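Local coordinates for protein alginate lyase (Aplysia kurodai, PDB 5GMT) that cleaves alginate as a polysaccharide lyase of family 14, with a specificity for polymannuronate, at residues F35-I47 and H72-S84. Sequence-based numbering, arbitrary orientation. Where two conformers were deposited one is given.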
ATOM      1  N   PHE A  35      -9.279  12.255  -3.347  1.00  8.22           N
ATOM      2  CA  PHE A  35      -7.972  11.807  -2.864  1.00  9.16           C
ATOM      3  C   PHE A  35      -7.014  12.991  -2.758  1.00  9.85           C
ATOM      4  O   PHE A  35      -5.921  12.871  -2.208  1.00  8.25           O
ATOM      5  CB  PHE A  35      -7.336  10.763  -3.796  1.00 10.70           C
ATOM      6  CG  PHE A  35      -8.049   9.437  -3.841  1.00  7.64           C
ATOM      7  CD1 PHE A  35      -7.856   8.489  -2.844  1.00  7.85           C
ATOM      8  CD2 PHE A  35      -8.877   9.120  -4.913  1.00  7.64           C
ATOM      9  CE1 PHE A  35      -8.497   7.255  -2.904  1.00  7.67           C
ATOM     10  CE2 PHE A  35      -9.521   7.887  -4.985  1.00  7.57           C
ATOM     11  CZ  PHE A  35      -9.334   6.954  -3.983  1.00  8.15           C
ATOM     12  N   LYS A  36      -7.420  14.131  -3.306  1.00  9.09           N
ATOM     13  CA  LYS A  36      -6.491  15.234  -3.524  1.00  9.96           C
ATOM     14  C   LYS A  36      -6.184  15.990  -2.229  1.00  8.54           C
ATOM     15  O   LYS A  36      -7.002  16.021  -1.316  1.00 10.03           O
ATOM     16  CB  LYS A  36      -7.041  16.184  -4.599  1.00 11.80           C
ATOM     17  CG  LYS A  36      -7.008  15.611  -6.013  1.00 13.83           C
ATOM     18  CD  LYS A  36      -7.705  16.533  -7.006  1.00 16.66           C
ATOM     19  CE  LYS A  36      -7.697  15.947  -8.415  1.00 19.10           C
ATOM     20  NZ  LYS A  36      -8.550  16.742  -9.360  1.00 19.57           N
ATOM     21  N   PRO A  37      -4.990  16.597  -2.141  1.00  7.93           N
ATOM     22  CA  PRO A  37      -3.961  16.681  -3.187  1.00  7.44           C
ATOM     23  C   PRO A  37      -3.263  15.348  -3.443  1.00  8.96           C
ATOM     24  O   PRO A  37      -2.994  14.588  -2.503  1.00  8.16           O
ATOM     25  CB  PRO A  37      -2.979  17.713  -2.632  1.00  9.37           C
ATOM     26  CG  PRO A  37      -3.147  17.622  -1.156  1.00 11.30           C
ATOM     27  CD  PRO A  37      -4.597  17.326  -0.921  1.00 10.51           C
ATOM     28  N   ILE A  38      -2.989  15.076  -4.714  1.00  6.56           N
ATOM     29  CA  ILE A  38      -2.249  13.895  -5.080  1.00  8.19           C
ATOM     30  C   ILE A  38      -0.959  14.302  -5.775  1.00  9.49           C
ATOM     31  O   ILE A  38      -0.834  15.419  -6.290  1.00  9.13           O
ATOM     32  CB  ILE A  38      -3.078  12.934  -5.972  1.00  8.53           C
ATOM     33  CG1 ILE A  38      -3.325  13.530  -7.355  1.00  9.62           C
ATOM     34  CG2 ILE A  38      -4.406  12.537  -5.280  1.00  8.62           C
ATOM     35  CD1 ILE A  38      -4.132  12.614  -8.250  1.00 13.04           C
ATOM     36  N   TYR A  39       0.016  13.400  -5.732  1.00  7.74           N
ATOM     37  CA  TYR A  39       1.355  13.668  -6.212  1.00  7.13           C
ATOM     38  C   TYR A  39       1.860  12.474  -7.015  1.00  9.49           C
ATOM     39  O   TYR A  39       1.642  11.321  -6.628  1.00  6.80           O
ATOM     40  CB  TYR A  39       2.305  13.949  -5.034  1.00  7.73           C
ATOM     41  CG  TYR A  39       1.840  15.048  -4.100  1.00 10.29           C
ATOM     42  CD1 TYR A  39       0.857  14.803  -3.135  1.00  7.25           C
ATOM     43  CD2 TYR A  39       2.406  16.318  -4.152  1.00 11.29           C
ATOM     44  CE1 TYR A  39       0.432  15.797  -2.289  1.00  9.33           C
ATOM     45  CE2 TYR A  39       1.992  17.317  -3.298  1.00 11.17           C
ATOM     46  CZ  TYR A  39       1.011  17.049  -2.364  1.00 10.99           C
ATOM     47  OH  TYR A  39       0.597  18.041  -1.514  1.00 13.79           O
ATOM     48  N   HIS A  40       2.529  12.756  -8.129  1.00  7.51           N
ATOM     49  CA  HIS A  40       3.148  11.711  -8.938  1.00  8.71           C
ATOM     50  C   HIS A  40       2.129  10.651  -9.375  1.00  9.01           C
ATOM     51  O   HIS A  40       2.377   9.444  -9.297  1.00  8.91           O
ATOM     52  CB  HIS A  40       4.320  11.093  -8.163  1.00  9.31           C
ATOM     53  CG  HIS A  40       5.362  12.098  -7.782  1.00 11.07           C
ATOM     54  ND1 HIS A  40       6.244  12.624  -8.699  1.00 12.45           N
ATOM     55  CD2 HIS A  40       5.643  12.701  -6.602  1.00  8.14           C
ATOM     56  CE1 HIS A  40       7.030  13.503  -8.102  1.00 13.05           C
ATOM     57  NE2 HIS A  40       6.683  13.570  -6.829  1.00 10.49           N
ATOM     58  N   ASP A  41       0.978  11.132  -9.831  1.00  7.88           N
ATOM     59  CA  ASP A  41      -0.073  10.275 -10.364  1.00  9.12           C
ATOM     60  C   ASP A  41       0.298   9.754 -11.747  1.00 11.79           C
ATOM     61  O   ASP A  41       0.846  10.481 -12.571  1.00  8.69           O
ATOM     62  CB  ASP A  41      -1.397  11.038 -10.420  1.00  9.46           C
ATOM     63  CG  ASP A  41      -1.267  12.367 -11.146  1.00 13.61           C
ATOM     64  OD1 ASP A  41      -0.528  13.239 -10.657  1.00 10.21           O
ATOM     65  OD2 ASP A  41      -1.903  12.536 -12.202  1.00 18.80           O
ATOM     66  N   TRP A  42      -0.011   8.481 -11.988  1.00  9.39           N
ATOM     67  CA  TRP A  42       0.186   7.874 -13.289  1.00  8.38           C
ATOM     68  C   TRP A  42      -0.842   6.765 -13.490  1.00  7.42           C
ATOM     69  O   TRP A  42      -1.471   6.316 -12.524  1.00  8.44           O
ATOM     70  CB  TRP A  42       1.610   7.322 -13.404  1.00 10.91           C
ATOM     71  CG  TRP A  42       1.914   6.263 -12.398  1.00 10.70           C
ATOM     72  CD1 TRP A  42       2.418   6.439 -11.138  1.00 10.47           C
ATOM     73  CD2 TRP A  42       1.743   4.856 -12.569  1.00 10.94           C
ATOM     74  NE1 TRP A  42       2.560   5.219 -10.512  1.00 10.07           N
ATOM     75  CE2 TRP A  42       2.159   4.231 -11.371  1.00  8.84           C
ATOM     76  CE3 TRP A  42       1.270   4.062 -13.617  1.00 10.38           C
ATOM     77  CZ2 TRP A  42       2.116   2.843 -11.191  1.00 11.64           C
ATOM     78  CZ3 TRP A  42       1.230   2.686 -13.440  1.00 10.73           C
ATOM     79  CH2 TRP A  42       1.655   2.090 -12.236  1.00 10.63           C
ATOM     80  N   GLY A  43      -1.029   6.335 -14.734  1.00  7.60           N
ATOM     81  CA  GLY A  43      -1.897   5.200 -15.013  1.00  8.87           C
ATOM     82  C   GLY A  43      -3.333   5.526 -15.392  1.00  8.41           C
ATOM     83  O   GLY A  43      -4.213   4.702 -15.200  1.00  7.94           O
ATOM     84  N   ASP A  44      -3.563   6.725 -15.932  1.00  9.32           N
ATOM     85  CA  ASP A  44      -4.892   7.164 -16.390  0.52 10.47           C
ATOM     86  C   ASP A  44      -5.619   6.090 -17.185  1.00 11.07           C
ATOM     87  O   ASP A  44      -6.811   5.841 -16.987  1.00 10.44           O
ATOM     88  CB  ASP A  44      -4.765   8.426 -17.261  0.52 11.97           C
ATOM     89  CG  ASP A  44      -6.111   8.933 -17.783  0.52 13.86           C
ATOM     90  OD1 ASP A  44      -6.734   8.264 -18.642  0.52 12.73           O
ATOM     91  OD2 ASP A  44      -6.537  10.024 -17.348  0.52 13.17           O
ATOM     92  N   ASP A  45      -4.894   5.469 -18.117  1.00 10.62           N
ATOM     93  CA  ASP A  45      -5.511   4.495 -19.027  1.00  9.11           C
ATOM     94  C   ASP A  45      -6.036   3.230 -18.320  1.00 10.08           C
ATOM     95  O   ASP A  45      -6.842   2.492 -18.894  1.00  8.14           O
ATOM     96  CB  ASP A  45      -4.523   4.125 -20.157  1.00  8.34           C
ATOM     97  CG  ASP A  45      -3.291   3.349 -19.662  1.00 13.37           C
ATOM     98  OD1 ASP A  45      -2.489   2.900 -20.515  1.00 15.54           O
ATOM     99  OD2 ASP A  45      -3.123   3.168 -18.442  1.00 13.20           O
ATOM    100  N   SER A  46      -5.601   2.989 -17.082  1.00  7.09           N
ATOM    101  CA  SER A  46      -6.086   1.856 -16.291  1.00  6.92           C
ATOM    102  C   SER A  46      -7.203   2.220 -15.318  1.00  6.73           C
ATOM    103  O   SER A  46      -7.787   1.341 -14.680  1.00  7.27           O
ATOM    104  CB  SER A  46      -4.931   1.230 -15.501  1.00  7.35           C
ATOM    105  OG  SER A  46      -4.199   0.333 -16.308  1.00  7.33           O
ATOM    106  N   ILE A  47      -7.509   3.508 -15.202  1.00  6.11           N
ATOM    107  CA  ILE A  47      -8.435   3.959 -14.166  1.00  7.65           C
ATOM    108  C   ILE A  47      -9.854   4.141 -14.690  1.00  6.50           C
ATOM    109  O   ILE A  47     -10.077   4.796 -15.715  1.00  9.65           O
ATOM    110  CB  ILE A  47      -7.947   5.282 -13.530  1.00  9.43           C
ATOM    111  CG1 ILE A  47      -6.640   5.018 -12.770  1.00  7.69           C
ATOM    112  CG2 ILE A  47      -9.024   5.873 -12.595  1.00  7.20           C
ATOM    113  CD1 ILE A  47      -6.019   6.256 -12.131  1.00 10.38           C
ATOM    114  N   HIS A  72       4.200  -0.144 -21.233  1.00 14.31           N
ATOM    115  CA  HIS A  72       3.793   1.255 -21.422  1.00 13.07           C
ATOM    116  C   HIS A  72       2.303   1.484 -21.118  1.00 14.22           C
ATOM    117  O   HIS A  72       1.928   2.546 -20.621  1.00 15.41           O
ATOM    118  CB  HIS A  72       4.125   1.696 -22.856  1.00 12.38           C
ATOM    119  CG  HIS A  72       3.958   3.167 -23.115  1.00 16.86           C
ATOM    120  ND1 HIS A  72       2.736   3.743 -23.389  1.00 15.16           N
ATOM    121  CD2 HIS A  72       4.869   4.164 -23.197  1.00 14.28           C
ATOM    122  CE1 HIS A  72       2.897   5.037 -23.601  1.00 14.53           C
ATOM    123  NE2 HIS A  72       4.183   5.319 -23.496  1.00 14.16           N
ATOM    124  N   ASP A  73       1.467   0.483 -21.401  1.00 16.10           N
ATOM    125  CA  ASP A  73       0.011   0.677 -21.402  1.00 16.47           C
ATOM    126  C   ASP A  73      -0.728  -0.268 -20.467  1.00 11.52           C
ATOM    127  O   ASP A  73      -0.357  -1.437 -20.341  1.00 10.91           O
ATOM    128  CB  ASP A  73      -0.540   0.498 -22.822  1.00 14.56           C
ATOM    129  CG  ASP A  73       0.113   1.422 -23.812  1.00 16.51           C
ATOM    130  OD1 ASP A  73       0.126   2.646 -23.562  1.00 16.98           O
ATOM    131  OD2 ASP A  73       0.657   0.914 -24.814  1.00 19.65           O
ATOM    132  N   HIS A  74      -1.796   0.254 -19.853  1.00  9.08           N
ATOM    133  CA  HIS A  74      -2.736  -0.511 -19.036  1.00  8.59           C
ATOM    134  C   HIS A  74      -2.046  -1.444 -18.052  1.00  9.40           C
ATOM    135  O   HIS A  74      -2.361  -2.631 -17.998  1.00  7.89           O
ATOM    136  CB  HIS A  74      -3.683  -1.329 -19.925  1.00  9.85           C
ATOM    137  CG  HIS A  74      -4.324  -0.532 -21.016  1.00 12.00           C
ATOM    138  ND1 HIS A  74      -4.054  -0.748 -22.351  1.00 13.70           N
ATOM    139  CD2 HIS A  74      -5.207   0.494 -20.970  1.00 12.15           C
ATOM    140  CE1 HIS A  74      -4.741   0.114 -23.081  1.00 17.65           C
ATOM    141  NE2 HIS A  74      -5.447   0.877 -22.265  1.00 12.64           N
ATOM    142  N   ARG A  75      -1.118  -0.904 -17.265  1.00  8.00           N
ATOM    143  CA  ARG A  75      -0.354  -1.740 -16.342  1.00  8.14           C
ATOM    144  C   ARG A  75      -0.731  -1.502 -14.880  1.00  8.94           C
ATOM    145  O   ARG A  75      -0.152  -2.119 -13.989  1.00 10.11           O
ATOM    146  CB  ARG A  75       1.152  -1.505 -16.520  1.00 12.03           C
ATOM    147  CG  ARG A  75       1.609  -0.140 -15.986  1.00 15.18           C
ATOM    148  CD  ARG A  75       3.117   0.021 -16.061  1.00 18.21           C
ATOM    149  NE  ARG A  75       3.565   1.320 -15.563  1.00 22.37           N
ATOM    150  CZ  ARG A  75       3.417   2.459 -16.229  1.00 25.62           C
ATOM    151  NH1 ARG A  75       2.815   2.458 -17.413  1.00 29.51           N
ATOM    152  NH2 ARG A  75       3.854   3.600 -15.707  1.00 27.13           N
ATOM    153  N   GLY A  76      -1.710  -0.633 -14.637  1.00  7.88           N
ATOM    154  CA  GLY A  76      -2.123  -0.312 -13.280  1.00  6.36           C
ATOM    155  C   GLY A  76      -2.074   1.186 -13.042  1.00  8.43           C
ATOM    156  O   GLY A  76      -2.109   1.967 -13.994  1.00  9.32           O
ATOM    157  N   ALA A  77      -1.980   1.600 -11.783  1.00  6.86           N
ATOM    158  CA  ALA A  77      -1.980   3.032 -11.484  1.00  9.02           C
ATOM    159  C   ALA A  77      -1.319   3.353 -10.150  1.00  9.56           C
ATOM    160  O   ALA A  77      -1.110   2.470  -9.308  1.00  6.53           O
ATOM    161  CB  ALA A  77      -3.398   3.561 -11.501  1.00  6.59           C
ATOM    162  N   GLY A  78      -0.986   4.624  -9.956  1.00  8.71           N
ATOM    163  CA  GLY A  78      -0.300   5.019  -8.741  1.00  7.54           C
ATOM    164  C   GLY A  78      -0.443   6.496  -8.471  1.00  8.27           C
ATOM    165  O   GLY A  78      -0.547   7.299  -9.407  1.00  7.40           O
ATOM    166  N   PHE A  79      -0.476   6.848  -7.191  1.00  6.26           N
ATOM    167  CA  PHE A  79      -0.411   8.254  -6.774  1.00  6.30           C
ATOM    168  C   PHE A  79      -0.199   8.311  -5.280  1.00  6.07           C
ATOM    169  O   PHE A  79      -0.610   7.412  -4.567  1.00  7.43           O
ATOM    170  CB  PHE A  79      -1.689   9.041  -7.166  1.00  8.14           C
ATOM    171  CG  PHE A  79      -2.979   8.456  -6.621  1.00  7.74           C
ATOM    172  CD1 PHE A  79      -3.420   8.776  -5.341  1.00  6.77           C
ATOM    173  CD2 PHE A  79      -3.762   7.605  -7.402  1.00  8.07           C
ATOM    174  CE1 PHE A  79      -4.608   8.248  -4.838  1.00  8.91           C
ATOM    175  CE2 PHE A  79      -4.953   7.073  -6.913  1.00 10.01           C
ATOM    176  CZ  PHE A  79      -5.381   7.396  -5.626  1.00  9.21           C
ATOM    177  N   TYR A  80       0.439   9.373  -4.802  1.00  5.04           N
ATOM    178  CA  TYR A  80       0.465   9.617  -3.373  1.00  6.84           C
ATOM    179  C   TYR A  80      -0.671  10.569  -3.028  1.00 10.14           C
ATOM    180  O   TYR A  80      -0.911  11.541  -3.745  1.00  9.36           O
ATOM    181  CB  TYR A  80       1.793  10.219  -2.932  1.00  5.19           C
ATOM    182  CG  TYR A  80       3.009   9.328  -3.061  1.00  5.33           C
ATOM    183  CD1 TYR A  80       3.474   8.599  -1.976  1.00  7.30           C
ATOM    184  CD2 TYR A  80       3.727   9.265  -4.253  1.00  6.19           C
ATOM    185  CE1 TYR A  80       4.618   7.808  -2.069  1.00  6.15           C
ATOM    186  CE2 TYR A  80       4.873   8.473  -4.362  1.00  6.90           C
ATOM    187  CZ  TYR A  80       5.317   7.758  -3.256  1.00  7.64           C
ATOM    188  OH  TYR A  80       6.444   6.959  -3.334  1.00  7.12           O
ATOM    189  N   SER A  81      -1.362  10.284  -1.932  1.00  6.28           N
ATOM    190  CA  SER A  81      -2.494  11.086  -1.482  1.00  8.65           C
ATOM    191  C   SER A  81      -2.223  11.655  -0.092  1.00  7.42           C
ATOM    192  O   SER A  81      -1.919  10.901   0.836  1.00  7.08           O
ATOM    193  CB  SER A  81      -3.765  10.227  -1.472  1.00  8.03           C
ATOM    194  OG  SER A  81      -4.831  10.857  -0.786  1.00  8.74           O
ATOM    195  N   ARG A  82      -2.317  12.979   0.050  1.00  7.76           N
ATOM    196  CA  ARG A  82      -2.120  13.627   1.340  1.00  8.94           C
ATOM    197  C   ARG A  82      -3.302  14.530   1.678  1.00 10.63           C
ATOM    198  O   ARG A  82      -3.225  15.749   1.521  1.00 11.37           O
ATOM    199  CB  ARG A  82      -0.822  14.432   1.345  1.00  8.56           C
ATOM    200  CG  ARG A  82       0.422  13.589   1.130  1.00 11.38           C
ATOM    201  CD  ARG A  82       1.660  14.464   1.031  1.00  7.73           C
ATOM    202  NE  ARG A  82       1.876  15.253   2.244  1.00  9.66           N
ATOM    203  CZ  ARG A  82       2.963  15.987   2.456  1.00  9.99           C
ATOM    204  NH1 ARG A  82       3.928  16.009   1.542  1.00 10.95           N
ATOM    205  NH2 ARG A  82       3.095  16.683   3.578  1.00  9.84           N
ATOM    206  N   PRO A  83      -4.413  13.928   2.125  1.00 10.33           N
ATOM    207  CA  PRO A  83      -5.608  14.717   2.446  1.00 11.34           C
ATOM    208  C   PRO A  83      -5.290  15.840   3.433  1.00 12.96           C
ATOM    209  O   PRO A  83      -4.527  15.624   4.375  1.00 11.02           O
ATOM    210  CB  PRO A  83      -6.551  13.679   3.049  1.00 14.77           C
ATOM    211  CG  PRO A  83      -6.170  12.406   2.352  1.00 12.59           C
ATOM    212  CD  PRO A  83      -4.674  12.478   2.161  1.00  9.54           C
ATOM    213  N   SER A  84      -5.854  17.024   3.205  1.00 15.11           N
ATOM    214  CA  SER A  84      -5.451  18.204   3.957  1.00 15.24           C
ATOM    215  C   SER A  84      -5.738  18.064   5.449  1.00 15.91           C
ATOM    216  O   SER A  84      -5.081  18.705   6.272  1.00 16.05           O
ATOM    217  CB  SER A  84      -6.145  19.455   3.416  1.00 17.68           C
ATOM    218  OG  SER A  84      -7.522  19.425   3.736  1.00 26.51           O
TER
HETATM  219  O   HOH W   1      -7.539  17.340   0.947  1.00 17.05           O
HETATM  220  O   HOH W   2      -1.455   2.064 -16.779  1.00  7.16           O
HETATM  221  O   HOH W   3      -2.706   3.485 -23.297  1.00 21.26           O
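Tyr-39 and Tyr-80 form an antiparallel hydrogen-bonded pair, joined by a bond in each direction. Trp-42 and Gly-78 form a second such pair. Between them the register slips by one residue at a beta bulge, where the chain turns a corner at His-40. Beyond the strand, the N of Arg-82 donates almost straight to Pro-37 O (3.1 Å, 176°).

Ser-81 OG donates to a lone pair of Phe-35 O at 2.7 Å. Ser-46 OG accepts the N-H of Gly-76 and is also bonded to Phe-62 O. Asp-45 OD1 takes the N-H of His-74 at 2.8 Å, from above the carboxylate plane. A water donates to both Asp-45 OD1 and Asp-73 OD1, which probably eases the closeness of these like charges.

Strand 38-42 is an outermost strand of an antiparallel sheet in this concanavalin-like beta sandwich, and strand 76-81 is the next one in. Phe-35, Ile-47 and Ala-77 reach strand 58-63 of the other sheet.

In this apolar layer the edge of Phe-79 meets the face of Phe-35, with Phe-79 CZ over the centre of the Phe-35 ring and the centroids 5.0 Å apart. Ile-38 CG2 touches Phe-79 CD1.

The Trp-42 indole lies across the second strand, because chi1 of 61° sets CG between the backbone N and carbonyl carbon. Gly-78 CA sits 3.8 Å from the centroid of the five-membered ring of Trp-42, over the face, as a CH-pi contact; a side chain there would strike NE1. The Arg-75 guanidinium lies nearly parallel to the indole (7°), its NH2 3.4 Å from Trp-42 CE3. With an alanine at Trp-42, Gly-78 would probably lose its ring cover and the guanidinium its flat neighbour.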